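Local coordinates for ATP/GTP-binding site-containing protein A (Brucella abortus, PDB 6NTR) that functions in the periplasm to maintain the integrity of the bacterial cell envelope, at residues A[99-108]-A[118-126]; A[171-182]-A[214-222]. All coordinates share one frame; numbering follows the deposited sequence.

How the contacts relate
Contact 1 and contact 2 are two separate packing sites of one beta-barrel-like fold, on opposite sides of the chain's centre. Their own centres lie 33 Å apart and their nearest atoms about 9 Å apart, so they do not touch. Along the chain they follow in series: contact 1 (99-108 with 118-126) pairs an antiparallel hairpin and leads into helix 126-138, whereas contact 2 (171-182 with 214-222) seats the short helix 174-179 against a turn and strand 219-220. A 1,2-ethanediol, probably from the crystallisation liquor, is hydrogen-bonded to Thr219 in contact 2.

Contact 1: residues A[99-108]-A[118-126]; sequences AKLEDGKTVV and LDLKGTQFP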
ATOM      1  N   ALA A  99      -1.715  17.170  -3.120  1.00 56.92           N
ATOM      2  CA  ALA A  99      -3.166  17.164  -3.028  1.00 61.83           C
ATOM      3  C   ALA A  99      -3.585  17.739  -1.683  1.00 68.33           C
ATOM      4  O   ALA A  99      -2.887  17.579  -0.677  1.00 67.21           O
ATOM      5  CB  ALA A  99      -3.737  15.758  -3.200  1.00 61.04           C
ATOM      6  N   LYS A 100      -4.724  18.413  -1.651  1.00 71.55           N
ATOM      7  CA  LYS A 100      -5.207  18.996  -0.411  1.00 69.43           C
ATOM      8  C   LYS A 100      -6.682  18.730  -0.214  1.00 64.92           C
ATOM      9  O   LYS A 100      -7.433  18.631  -1.174  1.00 62.26           O
ATOM     10  CB  LYS A 100      -4.980  20.507  -0.415  1.00 76.18           C
ATOM     11  CG  LYS A 100      -5.232  21.186   0.918  1.00 79.37           C
ATOM     12  CD  LYS A 100      -5.333  22.692   0.751  1.00 84.63           C
ATOM     13  CE  LYS A 100      -5.873  23.376   1.996  1.00 86.90           C
ATOM     14  NZ  LYS A 100      -5.674  22.570   3.227  1.00 84.13           N
ATOM     15  N   LEU A 101      -7.095  18.618   1.037  1.00 61.69           N
ATOM     16  CA  LEU A 101      -8.496  18.418   1.302  1.00 67.59           C
ATOM     17  C   LEU A 101      -9.077  19.756   1.717  1.00 71.64           C
ATOM     18  O   LEU A 101      -8.937  20.183   2.851  1.00 70.55           O
ATOM     19  CB  LEU A 101      -8.718  17.373   2.394  1.00 67.38           C
ATOM     20  CG  LEU A 101      -8.558  15.886   2.054  1.00 64.41           C
ATOM     21  CD1 LEU A 101      -8.952  15.004   3.220  1.00 60.02           C
ATOM     22  CD2 LEU A 101      -9.271  15.472   0.783  1.00 62.40           C
ATOM     23  N   GLU A 102      -9.738  20.405   0.772  1.00 76.29           N
ATOM     24  CA  GLU A 102     -10.382  21.682   1.002  1.00 83.43           C
ATOM     25  C   GLU A 102     -11.680  21.728   0.209  1.00 91.63           C
ATOM     26  O   GLU A 102     -11.717  21.317  -0.944  1.00 94.27           O
ATOM     27  CB  GLU A 102      -9.472  22.822   0.562  1.00 82.58           C
ATOM     28  CG  GLU A 102      -9.176  22.831  -0.925  1.00 83.04           C
ATOM     29  CD  GLU A 102      -8.252  23.958  -1.332  1.00 88.14           C
ATOM     30  OE1 GLU A 102      -7.925  24.789  -0.472  1.00 89.91           O
ATOM     31  OE2 GLU A 102      -7.860  24.011  -2.511  1.00 90.19           O
ATOM     32  N   ASP A 103     -12.738  22.248   0.819  1.00 97.14           N
ATOM     33  CA  ASP A 103     -14.042  22.366   0.166  1.00 96.97           C
ATOM     34  C   ASP A 103     -14.668  21.055  -0.303  1.00 84.29           C
ATOM     35  O   ASP A 103     -15.309  21.013  -1.344  1.00 84.73           O
ATOM     36  CB  ASP A 103     -13.968  23.336  -1.011  1.00110.06           C
ATOM     37  CG  ASP A 103     -15.335  23.751  -1.506  1.00122.08           C
ATOM     38  OD1 ASP A 103     -16.299  23.665  -0.721  1.00126.49           O
ATOM     39  OD2 ASP A 103     -15.450  24.166  -2.676  1.00126.34           O
ATOM     40  N   GLY A 104     -14.454  19.991   0.456  1.00 74.79           N
ATOM     41  CA  GLY A 104     -15.043  18.700   0.166  1.00 70.79           C
ATOM     42  C   GLY A 104     -14.727  18.215  -1.218  1.00 69.83           C
ATOM     43  O   GLY A 104     -15.490  17.489  -1.832  1.00 69.85           O
ATOM     44  N   LYS A 105     -13.568  18.612  -1.700  1.00 69.16           N
ATOM     45  CA  LYS A 105     -13.117  18.233  -3.009  1.00 69.34           C
ATOM     46  C   LYS A 105     -11.658  17.937  -2.851  1.00 67.76           C
ATOM     47  O   LYS A 105     -11.055  18.339  -1.872  1.00 67.96           O
ATOM     48  CB  LYS A 105     -13.312  19.376  -3.997  1.00 77.56           C
ATOM     49  CG  LYS A 105     -12.650  20.693  -3.610  1.00 89.78           C
ATOM     50  CD  LYS A 105     -12.584  21.628  -4.812  1.00 99.73           C
ATOM     51  CE  LYS A 105     -12.498  23.096  -4.422  1.00105.18           C
ATOM     52  NZ  LYS A 105     -12.895  23.994  -5.545  1.00107.20           N
ATOM     53  N   THR A 106     -11.091  17.209  -3.795  1.00 67.03           N
ATOM     54  CA  THR A 106      -9.682  16.936  -3.726  1.00 65.97           C
ATOM     55  C   THR A 106      -9.004  17.619  -4.901  1.00 68.04           C
ATOM     56  O   THR A 106      -9.165  17.199  -6.037  1.00 67.33           O
ATOM     57  CB  THR A 106      -9.414  15.430  -3.767  1.00 64.11           C
ATOM     58  OG1 THR A 106     -10.313  14.821  -4.690  1.00 64.64           O
ATOM     59  CG2 THR A 106      -9.617  14.831  -2.409  1.00 60.65           C
ATOM     60  N   VAL A 107      -8.234  18.665  -4.613  1.00 70.49           N
ATOM     61  CA  VAL A 107      -7.471  19.379  -5.626  1.00 74.34           C
ATOM     62  C   VAL A 107      -6.056  18.807  -5.663  1.00 71.07           C
ATOM     63  O   VAL A 107      -5.338  18.811  -4.655  1.00 67.15           O
ATOM     64  CB  VAL A 107      -7.467  20.891  -5.356  1.00 80.74           C
ATOM     65  CG1 VAL A 107      -7.163  21.176  -3.898  1.00 85.30           C
ATOM     66  CG2 VAL A 107      -6.461  21.583  -6.254  1.00 81.75           C
ATOM     67  N   VAL A 108      -5.668  18.292  -6.823  1.00 71.90           N
ATOM     68  CA  VAL A 108      -4.402  17.598  -7.002  1.00 70.52           C
ATOM     69  C   VAL A 108      -3.505  18.453  -7.880  1.00 71.31           C
ATOM     70  O   VAL A 108      -3.824  18.696  -9.049  1.00 73.69           O
ATOM     71  CB  VAL A 108      -4.605  16.214  -7.630  1.00 65.65           C
ATOM     72  CG1 VAL A 108      -3.272  15.538  -7.828  1.00 65.40           C
ATOM     73  CG2 VAL A 108      -5.501  15.373  -6.758  1.00 58.81           C
ATOM     74  N   LEU A 118      -5.947  19.187 -10.712  1.00 80.22           N
ATOM     75  CA  LEU A 118      -7.122  18.342 -10.863  1.00 79.92           C
ATOM     76  C   LEU A 118      -8.011  18.499  -9.648  1.00 80.50           C
ATOM     77  O   LEU A 118      -7.595  18.190  -8.529  1.00 78.46           O
ATOM     78  CB  LEU A 118      -6.724  16.886 -11.048  1.00 72.61           C
ATOM     79  CG  LEU A 118      -6.242  16.609 -12.465  1.00 71.03           C
ATOM     80  CD1 LEU A 118      -5.872  15.153 -12.601  1.00 64.52           C
ATOM     81  CD2 LEU A 118      -7.335  17.015 -13.449  1.00 77.72           C
ATOM     82  N   ASP A 119      -9.221  18.988  -9.871  1.00 81.80           N
ATOM     83  CA  ASP A 119     -10.268  18.875  -8.871  1.00 80.23           C
ATOM     84  C   ASP A 119     -10.844  17.465  -8.916  1.00 84.50           C
ATOM     85  O   ASP A 119     -11.373  17.037  -9.947  1.00 88.13           O
ATOM     86  CB  ASP A 119     -11.362  19.908  -9.113  1.00 84.58           C
ATOM     87  CG  ASP A 119     -11.199  21.120  -8.247  1.00 88.03           C
ATOM     88  OD1 ASP A 119     -10.492  20.994  -7.228  1.00 82.01           O
ATOM     89  OD2 ASP A 119     -11.786  22.182  -8.558  1.00 96.11           O
ATOM     90  N   LEU A 120     -10.739  16.740  -7.807  1.00 82.24           N
ATOM     91  CA  LEU A 120     -11.297  15.403  -7.713  1.00 74.49           C
ATOM     92  C   LEU A 120     -12.304  15.335  -6.573  1.00 74.42           C
ATOM     93  O   LEU A 120     -12.483  16.287  -5.806  1.00 80.48           O
ATOM     94  CB  LEU A 120     -10.201  14.355  -7.501  1.00 67.42           C
ATOM     95  CG  LEU A 120      -9.229  14.048  -8.623  1.00 61.56           C
ATOM     96  CD1 LEU A 120      -8.397  12.852  -8.232  1.00 58.73           C
ATOM     97  CD2 LEU A 120     -10.010  13.783  -9.882  1.00 70.65           C
ATOM     98  N   LYS A 121     -12.958  14.183  -6.465  1.00 69.38           N
ATOM     99  CA  LYS A 121     -13.954  13.928  -5.438  1.00 64.29           C
ATOM    100  C   LYS A 121     -13.295  13.965  -4.080  1.00 62.55           C
ATOM    101  O   LYS A 121     -12.212  13.446  -3.914  1.00 62.95           O
ATOM    102  CB  LYS A 121     -14.589  12.555  -5.692  1.00 68.42           C
ATOM    103  CG  LYS A 121     -15.340  11.945  -4.517  1.00 73.75           C
ATOM    104  CD  LYS A 121     -15.575  10.450  -4.698  1.00 71.76           C
ATOM    105  CE  LYS A 121     -16.009  10.115  -6.111  1.00 72.74           C
ATOM    106  NZ  LYS A 121     -15.606   8.747  -6.538  1.00 67.58           N
ATOM    107  N   GLY A 122     -13.947  14.564  -3.100  1.00 63.70           N
ATOM    108  CA  GLY A 122     -13.376  14.648  -1.774  1.00 62.50           C
ATOM    109  C   GLY A 122     -13.157  13.269  -1.214  1.00 74.74           C
ATOM    110  O   GLY A 122     -13.998  12.398  -1.372  1.00 78.84           O
ATOM    111  N   THR A 123     -12.025  13.064  -0.552  1.00 66.19           N
ATOM    112  CA  THR A 123     -11.687  11.754  -0.015  1.00 62.81           C
ATOM    113  C   THR A 123     -10.795  11.805   1.201  1.00 59.21           C
ATOM    114  O   THR A 123     -10.822  12.756   1.948  1.00 65.02           O
ATOM    115  CB  THR A 123     -11.091  10.835  -1.097  1.00 66.27           C
ATOM    116  OG1 THR A 123     -10.950   9.514  -0.582  1.00 71.43           O
ATOM    117  CG2 THR A 123      -9.759  11.323  -1.521  1.00 68.28           C
ATOM    118  N   GLN A 124     -10.040  10.741   1.410  1.00 54.79           N
ATOM    119  CA  GLN A 124      -9.106  10.628   2.517  1.00 54.41           C
ATOM    120  C   GLN A 124      -7.754  10.140   1.987  1.00 55.01           C
ATOM    121  O   GLN A 124      -7.635   9.774   0.836  1.00 56.00           O
ATOM    122  CB  GLN A 124      -9.638   9.777   3.660  1.00 57.36           C
ATOM    123  CG  GLN A 124      -9.934   8.342   3.310  1.00 59.07           C
ATOM    124  CD  GLN A 124     -10.119   7.483   4.531  1.00 59.41           C
ATOM    125  OE1 GLN A 124      -9.900   7.918   5.647  1.00 59.43           O
ATOM    126  NE2 GLN A 124     -10.517   6.252   4.319  1.00 60.62           N
ATOM    127  N   PHE A 125      -6.737  10.198   2.819  1.00 52.87           N
ATOM    128  CA  PHE A 125      -5.420   9.792   2.405  1.00 48.25           C
ATOM    129  C   PHE A 125      -5.000   8.557   3.153  1.00 56.46           C
ATOM    130  O   PHE A 125      -5.618   8.173   4.105  1.00 47.23           O
ATOM    131  CB  PHE A 125      -4.412  10.946   2.483  1.00 55.42           C
ATOM    132  CG  PHE A 125      -4.781  12.131   1.646  1.00 57.25           C
ATOM    133  CD1 PHE A 125      -4.977  12.008   0.317  1.00 57.25           C
ATOM    134  CD2 PHE A 125      -4.963  13.347   2.213  1.00 58.29           C
ATOM    135  CE1 PHE A 125      -5.332  13.080  -0.452  1.00 58.15           C
ATOM    136  CE2 PHE A 125      -5.314  14.425   1.456  1.00 53.66           C
ATOM    137  CZ  PHE A 125      -5.503  14.293   0.121  1.00 53.64           C
ATOM    138  N   PRO A 126      -3.865   7.979   2.764  1.00 61.44           N
ATOM    139  CA  PRO A 126      -3.465   6.684   3.303  1.00 65.59           C
ATOM    140  C   PRO A 126      -3.334   6.566   4.797  1.00 63.07           C
ATOM    141  O   PRO A 126      -3.750   5.540   5.306  1.00 63.69           O
ATOM    142  CB  PRO A 126      -2.103   6.462   2.659  1.00 69.98           C
ATOM    143  CG  PRO A 126      -2.212   7.150   1.356  1.00 66.98           C
ATOM    144  CD  PRO A 126      -3.045   8.366   1.609  1.00 64.84           C
TER
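Leu101, on strand 90-102, packs against Phe125, the N-cap of helix 126-138, just after an antiparallel beta hairpin of the barrel-like fold ends. The hairpin is made of strands 105-112 and 116-121, whose short segments here run at 149° to each other. Its register follows from the hydrogen-bonded pairs Thr106 with Leu120 and Val108 with Leu118; Thr106 N bonds to Leu120 O at 2.6 Å.

Beyond the paired strands, shape takes over. The branch point of Leu101 is the main bump: its CG comes 3.6 Å from CE2 of Phe125, meeting the ring obliquely, while CD1 and CD2 straddle the carbonyl oxygen of Thr123. Ala99 CB, on the same strand as Leu101, lies 4.0 Å from Phe125 CZ. Phe125 CG stands anti to its own carbonyl carbon (chi1 -59°), which directs the ring toward this pair, and the ring of Phe79 also stacks with it. Next along, the methyls of Thr106 and Thr123 meet, CG2 to CG2, at 3.6 Å, while OG1 of Thr123 turns to Thr147. Gly122, lacking a side chain, lets the chain pass close to the Gly104 carbonyl.

On the face of the hairpin bearing Thr106 and Leu120, Val108 CG2 touches Leu120 CD1 at 4.1 Å. The other face carries Val107 and Asp119, with the extended Lys105 chain laid across the carboxylate. Its ammonium makes long salt bridges to Asp119 and Asp103; the nearer touch is Lys105 CD against Asp119 OD1, 3.3 Å.

Contact 2: residues A[171-182]-A[214-222]; sequences VPDDETKVMGKF and YRNGITRDM. Unlike the reference sequence in segment 214-222: Met222 (reference Leu). With EDO (1,2-ethanediol), chain G.
Glu175 and Asp173, at the start of the short helix 174-179, face Arg220 of strand 219-220 in a salt-bridge network that fastens the helix to the barrel-like fold.

The charged contacts converge on one nitrogen of the guanidinium. Asp173 OD2 lies 2.9 Å from Arg220 NH1, with the carboxylate plane turned 58° from the guanidinium; Glu175 OE1 accepts from Arg220 NH1 in a nearly straight bond of 3.2 Å, in the guanidinium plane. Extended from CG to NE, the arginine chain runs past Glu175 to this meeting point. Asp173 is also the N-cap, its OD1 accepting from Thr176 N.

Among the other hydrogen bonds, Glu175 OE2 uses its syn lone pair for Asp221 N at 2.8 Å and also accepts from the backbone of Leu235, so the helix is tied to strand 229-240 as well. Tyr214 OH takes Arg220 NE, 2.8 Å away, which should restrain rotation of the guanidinium.

Aromatic and apolar packing lies further along. Met179, a selenomethionine bent at chi3, makes a Met-aromatic contact with Tyr214: SE is 4.5 Å from the ring centroid, 42° off its normal, with CE over one face. Asn216 closes an Asx turn through OD1, which accepts from Ile218 N; its amide, nearly perpendicular to the Phe182 ring, sets ND2 over one face, 3.4 Å from Phe182 CD1.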
ATOM      1  N   VAL A 171      -1.483 -16.452  15.575  1.00 78.69           N
ATOM      2  CA  VAL A 171      -0.812 -17.702  15.301  1.00 81.59           C
ATOM      3  C   VAL A 171       0.635 -17.407  15.020  1.00 78.71           C
ATOM      4  O   VAL A 171       0.934 -16.697  14.074  1.00 78.39           O
ATOM      5  CB  VAL A 171      -1.383 -18.386  14.049  1.00 85.49           C
ATOM      6  CG1 VAL A 171      -0.446 -19.479  13.568  1.00 86.05           C
ATOM      7  CG2 VAL A 171      -2.759 -18.954  14.326  1.00 89.53           C
ATOM      8  N   PRO A 172       1.540 -17.950  15.844  1.00 70.71           N
ATOM      9  CA  PRO A 172       2.974 -17.745  15.649  1.00 68.71           C
ATOM     10  C   PRO A 172       3.453 -18.383  14.364  1.00 68.25           C
ATOM     11  O   PRO A 172       3.131 -19.522  14.079  1.00 69.38           O
ATOM     12  CB  PRO A 172       3.600 -18.455  16.850  1.00 68.42           C
ATOM     13  CG  PRO A 172       2.530 -19.322  17.402  1.00 60.66           C
ATOM     14  CD  PRO A 172       1.256 -18.607  17.122  1.00 65.52           C
ATOM     15  N   ASP A 173       4.251 -17.658  13.605  1.00 69.05           N
ATOM     16  CA  ASP A 173       4.772 -18.158  12.348  1.00 70.28           C
ATOM     17  C   ASP A 173       6.177 -17.620  12.145  1.00 65.61           C
ATOM     18  O   ASP A 173       6.753 -17.035  13.050  1.00 66.19           O
ATOM     19  CB  ASP A 173       3.852 -17.826  11.172  1.00 73.55           C
ATOM     20  CG  ASP A 173       3.664 -16.347  10.972  1.00 71.71           C
ATOM     21  OD1 ASP A 173       3.961 -15.586  11.895  1.00 74.18           O
ATOM     22  OD2 ASP A 173       3.205 -15.947   9.892  1.00 67.49           O
ATOM     23  N   ASP A 174       6.740 -17.845  10.975  1.00 59.31           N
ATOM     24  CA  ASP A 174       8.079 -17.373  10.714  1.00 60.41           C
ATOM     25  C   ASP A 174       8.135 -15.858  10.867  1.00 58.73           C
ATOM     26  O   ASP A 174       9.096 -15.320  11.377  1.00 71.70           O
ATOM     27  CB  ASP A 174       8.520 -17.780   9.314  1.00 65.58           C
ATOM     28  CG  ASP A 174       8.833 -19.251   9.210  1.00 76.40           C
ATOM     29  OD1 ASP A 174       8.933 -19.909  10.255  1.00 81.03           O
ATOM     30  OD2 ASP A 174       8.980 -19.754   8.084  1.00 79.75           O
ATOM     31  N   GLU A 175       7.102 -15.170  10.426  1.00 51.05           N
ATOM     32  CA  GLU A 175       7.067 -13.731  10.522  1.00 49.58           C
ATOM     33  C   GLU A 175       7.144 -13.241  11.958  1.00 56.74           C
ATOM     34  O   GLU A 175       7.806 -12.256  12.244  1.00 56.19           O
ATOM     35  CB  GLU A 175       5.829 -13.185   9.831  1.00 48.14           C
ATOM     36  CG  GLU A 175       5.881 -13.281   8.322  1.00 48.63           C
ATOM     37  CD  GLU A 175       4.735 -12.560   7.663  1.00 49.87           C
ATOM     38  OE1 GLU A 175       3.610 -12.695   8.142  1.00 50.96           O
ATOM     39  OE2 GLU A 175       4.947 -11.844   6.681  1.00 53.12           O
ATOM     40  N   THR A 176       6.471 -13.925  12.866  1.00 61.26           N
ATOM     41  CA  THR A 176       6.471 -13.517  14.258  1.00 65.85           C
ATOM     42  C   THR A 176       7.833 -13.549  14.927  1.00 70.98           C
ATOM     43  O   THR A 176       8.141 -12.673  15.717  1.00 72.16           O
ATOM     44  CB  THR A 176       5.528 -14.367  15.123  1.00 66.54           C
ATOM     45  OG1 THR A 176       5.894 -15.742  15.019  1.00 65.43           O
ATOM     46  CG2 THR A 176       4.101 -14.175  14.701  1.00 64.82           C
ATOM     47  N   LYS A 177       8.645 -14.551  14.625  1.00 72.51           N
ATOM     48  CA  LYS A 177       9.931 -14.648  15.286  1.00 74.66           C
ATOM     49  C   LYS A 177      10.800 -13.429  15.028  1.00 78.21           C
ATOM     50  O   LYS A 177      11.471 -12.960  15.930  1.00 82.00           O
ATOM     51  CB  LYS A 177      10.661 -15.959  14.963  1.00 71.36           C
ATOM     52  CG  LYS A 177      10.630 -16.414  13.521  1.00 67.20           C
ATOM     53  CD  LYS A 177      11.295 -17.773  13.373  1.00 68.47           C
ATOM     54  CE  LYS A 177      11.537 -18.120  11.914  1.00 69.27           C
ATOM     55  NZ  LYS A 177      12.551 -19.192  11.719  1.00 69.48           N
ATOM     56  N   VAL A 178      10.725 -12.922  13.812  1.00 78.41           N
ATOM     57  CA  VAL A 178      11.470 -11.763  13.363  1.00 80.51           C
ATOM     58  C   VAL A 178      11.129 -10.472  14.116  1.00 83.81           C
ATOM     59  O   VAL A 178      12.000  -9.663  14.394  1.00 83.40           O
ATOM     60  CB  VAL A 178      11.251 -11.623  11.832  1.00 75.35           C
ATOM     61  CG1 VAL A 178      11.369 -10.203  11.307  1.00 70.79           C
ATOM     62  CG2 VAL A 178      12.172 -12.562  11.088  1.00 81.55           C
HETATM   63  N   MSE A 179       9.856 -10.286  14.417  1.00 83.96           N
HETATM   64  CA  MSE A 179       9.344  -9.080  15.038  1.00 81.62           C
HETATM   65  C   MSE A 179       9.748  -8.704  16.437  1.00 87.94           C
HETATM   66  O   MSE A 179      10.040  -7.511  16.638  1.00 92.99           O
HETATM   67  CB  MSE A 179       7.836  -9.201  15.061  1.00 75.50           C
HETATM   68  CG  MSE A 179       7.276  -9.125  13.658  1.00 68.75           C
HETATM   69 SE   MSE A 179       5.385  -8.682  13.825  0.56 61.48          SE
HETATM   70  CE  MSE A 179       5.491  -7.426  15.318  1.00 62.96           C
ATOM     71  N   GLY A 180       9.794  -9.619  17.394  1.00 85.84           N
ATOM     72  CA  GLY A 180      10.172  -9.203  18.733  1.00 78.99           C
ATOM     73  C   GLY A 180       9.058  -9.012  19.746  1.00 72.49           C
ATOM     74  O   GLY A 180       8.213  -9.870  19.924  1.00 66.93           O
ATOM     75  N   LYS A 181       9.073  -7.873  20.425  1.00 76.72           N
ATOM     76  CA  LYS A 181       8.104  -7.596  21.473  1.00 81.03           C
ATOM     77  C   LYS A 181       6.646  -7.621  21.021  1.00 77.43           C
ATOM     78  O   LYS A 181       5.787  -8.082  21.764  1.00 85.50           O
ATOM     79  CB  LYS A 181       8.446  -6.301  22.217  1.00 87.75           C
ATOM     80  CG  LYS A 181       8.354  -5.033  21.392  1.00 87.95           C
ATOM     81  CD  LYS A 181       8.309  -3.815  22.296  1.00 91.04           C
ATOM     82  CE  LYS A 181       8.614  -2.542  21.536  1.00 89.69           C
ATOM     83  NZ  LYS A 181       7.872  -1.379  22.089  1.00 90.75           N
ATOM     84  N   PHE A 182       6.352  -7.135  19.825  1.00 68.54           N
ATOM     85  CA  PHE A 182       4.988  -7.182  19.334  1.00 66.16           C
ATOM     86  C   PHE A 182       4.611  -8.547  18.793  1.00 65.17           C
ATOM     87  O   PHE A 182       3.548  -8.673  18.189  1.00 57.56           O
ATOM     88  CB  PHE A 182       4.768  -6.151  18.235  1.00 65.68           C
ATOM     89  CG  PHE A 182       5.071  -4.759  18.635  1.00 73.37           C
ATOM     90  CD1 PHE A 182       4.223  -4.072  19.475  1.00 77.86           C
ATOM     91  CD2 PHE A 182       6.191  -4.120  18.145  1.00 77.89           C
ATOM     92  CE1 PHE A 182       4.496  -2.782  19.835  1.00 82.39           C
ATOM     93  CE2 PHE A 182       6.471  -2.831  18.500  1.00 80.89           C
ATOM     94  CZ  PHE A 182       5.625  -2.159  19.346  1.00 83.45           C
ATOM     95  N   TYR A 214      -1.891  -5.414  12.484  1.00 55.66           N
ATOM     96  CA  TYR A 214      -1.752  -5.154  13.914  1.00 53.27           C
ATOM     97  C   TYR A 214      -2.450  -3.856  14.284  1.00 54.33           C
ATOM     98  O   TYR A 214      -2.647  -2.973  13.454  1.00 58.94           O
ATOM     99  CB  TYR A 214      -0.280  -5.066  14.322  1.00 51.97           C
ATOM    100  CG  TYR A 214       0.425  -6.377  14.266  1.00 52.95           C
ATOM    101  CD1 TYR A 214       0.839  -6.904  13.055  1.00 55.16           C
ATOM    102  CD2 TYR A 214       0.666  -7.105  15.418  1.00 57.55           C
ATOM    103  CE1 TYR A 214       1.471  -8.125  12.985  1.00 60.53           C
ATOM    104  CE2 TYR A 214       1.298  -8.324  15.363  1.00 62.62           C
ATOM    105  CZ  TYR A 214       1.698  -8.830  14.142  1.00 65.82           C
ATOM    106  OH  TYR A 214       2.325 -10.049  14.074  1.00 69.62           O
ATOM    107  N   ARG A 215      -2.820  -3.743  15.557  1.00 50.94           N
ATOM    108  CA  ARG A 215      -3.423  -2.507  16.044  1.00 55.28           C
ATOM    109  C   ARG A 215      -2.510  -1.291  15.858  1.00 63.85           C
ATOM    110  O   ARG A 215      -3.011  -0.161  15.779  1.00 65.70           O
ATOM    111  CB  ARG A 215      -3.791  -2.670  17.520  1.00 50.29           C
ATOM    112  CG  ARG A 215      -5.072  -2.018  17.913  1.00 52.40           C
ATOM    113  CD  ARG A 215      -5.668  -2.748  19.092  1.00 60.77           C
ATOM    114  NE  ARG A 215      -4.869  -2.651  20.314  1.00 68.45           N
ATOM    115  CZ  ARG A 215      -5.297  -2.100  21.448  1.00 76.02           C
ATOM    116  NH1 ARG A 215      -6.531  -1.619  21.531  1.00 83.71           N
ATOM    117  NH2 ARG A 215      -4.511  -2.060  22.512  1.00 72.56           N
ATOM    118  N   ASN A 216      -1.189  -1.490  15.787  1.00 68.63           N
ATOM    119  CA  ASN A 216      -0.233  -0.392  15.695  1.00 72.48           C
ATOM    120  C   ASN A 216       0.179  -0.087  14.265  1.00 68.25           C
ATOM    121  O   ASN A 216       1.199   0.581  14.054  1.00 73.42           O
ATOM    122  CB  ASN A 216       1.006  -0.691  16.539  1.00 82.67           C
ATOM    123  CG  ASN A 216       1.710  -1.963  16.114  1.00 87.53           C
ATOM    124  OD1 ASN A 216       1.446  -2.499  15.041  1.00 87.70           O
ATOM    125  ND2 ASN A 216       2.626  -2.443  16.948  1.00 90.36           N
ATOM    126  N   GLY A 217      -0.575  -0.574  13.286  1.00 59.41           N
ATOM    127  CA  GLY A 217      -0.327  -0.293  11.896  1.00 53.15           C
ATOM    128  C   GLY A 217       0.567  -1.285  11.196  1.00 46.48           C
ATOM    129  O   GLY A 217       0.577  -1.320   9.972  1.00 50.81           O
ATOM    130  N   ILE A 218       1.332  -2.080  11.930  1.00 43.80           N
ATOM    131  CA  ILE A 218       2.213  -3.031  11.280  1.00 41.48           C
ATOM    132  C   ILE A 218       1.354  -4.011  10.507  1.00 41.45           C
ATOM    133  O   ILE A 218       0.195  -4.222  10.834  1.00 43.39           O
ATOM    134  CB  ILE A 218       3.086  -3.732  12.331  1.00 41.27           C
ATOM    135  CG1 ILE A 218       3.967  -2.696  13.030  1.00 42.79           C
ATOM    136  CG2 ILE A 218       3.961  -4.785  11.701  1.00 40.96           C
ATOM    137  CD1 ILE A 218       4.999  -3.289  13.936  1.00 50.08           C
ATOM    138  N   THR A 219       1.887  -4.546   9.420  1.00 42.43           N
ATOM    139  CA  THR A 219       1.199  -5.554   8.636  1.00 37.37           C
ATOM    140  C   THR A 219       2.206  -6.597   8.201  1.00 40.07           C
ATOM    141  O   THR A 219       3.401  -6.328   8.130  1.00 48.24           O
ATOM    142  CB  THR A 219       0.545  -4.992   7.382  1.00 45.79           C
ATOM    143  OG1 THR A 219       1.554  -4.743   6.409  1.00 52.73           O
ATOM    144  CG2 THR A 219      -0.142  -3.721   7.673  1.00 46.68           C
ATOM    145  N   ARG A 220       1.713  -7.786   7.877  1.00 42.74           N
ATOM    146  CA  ARG A 220       2.574  -8.883   7.464  1.00 43.03           C
ATOM    147  C   ARG A 220       1.762  -9.824   6.597  1.00 38.69           C
ATOM    148  O   ARG A 220       0.610  -9.544   6.268  1.00 39.11           O
ATOM    149  CB  ARG A 220       3.161  -9.605   8.669  1.00 47.54           C
ATOM    150  CG  ARG A 220       2.133 -10.227   9.582  1.00 50.95           C
ATOM    151  CD  ARG A 220       2.838 -10.922  10.724  1.00 52.22           C
ATOM    152  NE  ARG A 220       1.933 -11.519  11.694  1.00 54.24           N
ATOM    153  CZ  ARG A 220       1.431 -12.743  11.588  1.00 62.32           C
ATOM    154  NH1 ARG A 220       1.738 -13.505  10.544  1.00 63.52           N
ATOM    155  NH2 ARG A 220       0.626 -13.209  12.532  1.00 67.66           N
ATOM    156  N   ASP A 221       2.352 -10.928   6.185  1.00 41.50           N
ATOM    157  CA  ASP A 221       1.637 -11.959   5.444  1.00 48.82           C
ATOM    158  C   ASP A 221       0.859 -11.411   4.284  1.00 53.48           C
ATOM    159  O   ASP A 221      -0.275 -11.762   4.089  1.00 59.89           O
ATOM    160  CB  ASP A 221       0.705 -12.744   6.366  1.00 55.73           C
ATOM    161  CG  ASP A 221       0.424 -14.147   5.876  1.00 59.64           C
ATOM    162  OD1 ASP A 221       0.527 -14.419   4.678  1.00 59.35           O
ATOM    163  OD2 ASP A 221       0.087 -14.987   6.707  1.00 61.32           O
HETATM  164  N   MSE A 222       1.456 -10.525   3.529  1.00 55.01           N
HETATM  165  CA  MSE A 222       0.792  -9.917   2.409  1.00 54.04           C
HETATM  166  C   MSE A 222       0.641 -10.784   1.225  1.00 50.07           C
HETATM  167  O   MSE A 222       1.430 -11.693   1.016  1.00 54.25           O
HETATM  168  CB  MSE A 222       1.556  -8.713   1.901  1.00 60.95           C
HETATM  169  CG  MSE A 222       2.777  -8.401   2.738  1.00 76.62           C
HETATM  170 SE   MSE A 222       2.564  -6.522   3.068  0.82 90.03          SE
HETATM  171  CE  MSE A 222       2.483  -5.974   1.199  1.00 94.04           C
TER
HETATM  172  C1  EDO G 303       3.232  -2.048   7.829  1.00 30.95           C
HETATM  173  O1  EDO G 303       4.193  -3.111   7.840  1.00 38.44           O
HETATM  174  C2  EDO G 303       2.708  -1.869   6.420  1.00 34.28           C
HETATM  175  O2  EDO G 303       1.676  -0.886   6.484  1.00 43.80           O